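P-47 protein (Clostridium botulinum E1 str. 'BoNT E Beluga', PDB 5WIX) is of unknown function but adopts a TULIP-domain fold resembling bactericidal/permeability-increasing protein, a fold that in relatives binds lipids, so a lipid-like ligand is conceivable. Local coordinates at residues P363-G366 and L367-I371. Sequence-based numbering, arbitrary orientation.
Sequences PIFG and LLDGI
Phe365 and Asp369 each place CG between their own backbone N and carbonyl carbon (chi1 69° and 47°), and these matching torsions bring the phenyl ring and the carboxylate together across a tight reversal of the chain. The two side chains run past one another on opposite courses. Asp369 OD1 lies at the ring's edge, 3.6 Å from Phe365 CD1, and the same oxygen is 3.7 Å from Phe365 CB. Because the carboxylate is turned 69° from the ring, the two groups do not stack; one oxygen simply lies beside the rim. The carbonyl oxygen of Leu367 approaches that rim too, in the plane of the ring, with Leu367 O 3.8 Å from Phe365 CE1. Oxygens placed this way face the slightly positive C-H edge of the aromatic ring, probably a weakly favourable electrostatic arrangement. A type II' beta turn from Gly366 to Asp369 carries the chain through this reversal, with Leu367 in the positive-phi position. An inverse gamma turn centred on Asp369 follows directly, closed by a hydrogen bond from Gly370 N to Leu368 O. The linker thus leads from strand 348-363 into helix 370-390 at a far end of the elongated molecule; the centre of this contact lies about 55 Å from the centre of the chain. Such a long helix packed along a curved antiparallel sheet is characteristic of the TULIP fold. Although Asp369 occupies the N-cap position of that helix, its carboxylate makes no capping bond. It turns back toward the preceding loop instead, where OD1 sits beside Phe365; the modelled closeness of Asp369 OD1 to Gly366 O, two acceptors, is doubtful. Phe365 also touches Ala373 in the first turn of the helix, while Ile364 shares backbone hydrogen bonding with Tyr329 of strand 328-343.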
# COMPACT_ATOMS: atom_id res chain seq x y z
N PRO A 363 -21.62 -9.95 -39.69
CA PRO A 363 -21.40 -9.37 -41.02
C PRO A 363 -22.55 -8.50 -41.53
O PRO A 363 -23.71 -8.85 -41.34
CB PRO A 363 -21.22 -10.61 -41.92
CG PRO A 363 -21.53 -11.80 -41.06
CD PRO A 363 -21.22 -11.37 -39.66
N ILE A 364 -22.21 -7.40 -42.20
CA ILE A 364 -23.21 -6.50 -42.79
C ILE A 364 -23.24 -6.59 -44.32
O ILE A 364 -22.33 -6.10 -45.00
CB ILE A 364 -22.94 -5.04 -42.36
CG1 ILE A 364 -22.56 -4.99 -40.88
CG2 ILE A 364 -24.15 -4.15 -42.65
CD1 ILE A 364 -23.66 -5.43 -39.94
N PHE A 365 -24.29 -7.20 -44.87
CA PHE A 365 -24.41 -7.37 -46.31
C PHE A 365 -25.87 -7.36 -46.76
O PHE A 365 -26.79 -7.20 -45.96
CB PHE A 365 -23.73 -8.68 -46.75
CG PHE A 365 -24.45 -9.93 -46.29
CD1 PHE A 365 -25.33 -10.59 -47.12
CD2 PHE A 365 -24.24 -10.43 -45.01
CE1 PHE A 365 -25.99 -11.73 -46.70
CE2 PHE A 365 -24.89 -11.57 -44.59
CZ PHE A 365 -25.77 -12.22 -45.43
N GLY A 366 -26.06 -7.39 -48.08
CA GLY A 366 -27.39 -7.36 -48.66
C GLY A 366 -27.56 -8.40 -49.75
O GLY A 366 -26.72 -8.52 -50.63
N LEU A 367 -28.67 -9.12 -49.69
CA LEU A 367 -29.03 -10.03 -50.77
C LEU A 367 -27.94 -11.07 -51.08
O LEU A 367 -27.44 -11.74 -50.18
CB LEU A 367 -29.43 -9.22 -52.02
CG LEU A 367 -30.51 -9.85 -52.91
CD1 LEU A 367 -31.89 -9.66 -52.29
CD2 LEU A 367 -30.46 -9.25 -54.31
N LEU A 368 -27.61 -11.12 -52.37
CA LEU A 368 -26.85 -12.16 -53.06
C LEU A 368 -25.41 -12.37 -52.62
O LEU A 368 -24.92 -13.50 -52.63
CB LEU A 368 -26.90 -11.92 -54.57
CG LEU A 368 -28.10 -12.50 -55.32
CD1 LEU A 368 -28.23 -13.99 -55.06
CD2 LEU A 368 -29.38 -11.77 -54.92
N ASP A 369 -24.72 -11.29 -52.26
CA ASP A 369 -23.28 -11.38 -52.10
C ASP A 369 -23.01 -12.05 -50.77
O ASP A 369 -22.57 -11.43 -49.80
CB ASP A 369 -22.65 -9.99 -52.13
CG ASP A 369 -23.38 -8.99 -51.25
OD1 ASP A 369 -24.11 -9.43 -50.34
OD2 ASP A 369 -23.22 -7.78 -51.47
N GLY A 370 -23.28 -13.35 -50.76
CA GLY A 370 -23.06 -14.22 -49.63
C GLY A 370 -21.59 -14.53 -49.53
O GLY A 370 -21.07 -14.77 -48.43
N ILE A 371 -20.90 -14.52 -50.66
CA ILE A 371 -19.49 -14.87 -50.73
C ILE A 371 -18.59 -13.92 -49.91
O ILE A 371 -17.70 -14.38 -49.20
CB ILE A 371 -18.96 -14.90 -52.18
CG1 ILE A 371 -20.03 -15.41 -53.16
CG2 ILE A 371 -17.65 -15.66 -52.24
CD1 ILE A 371 -20.55 -16.82 -52.89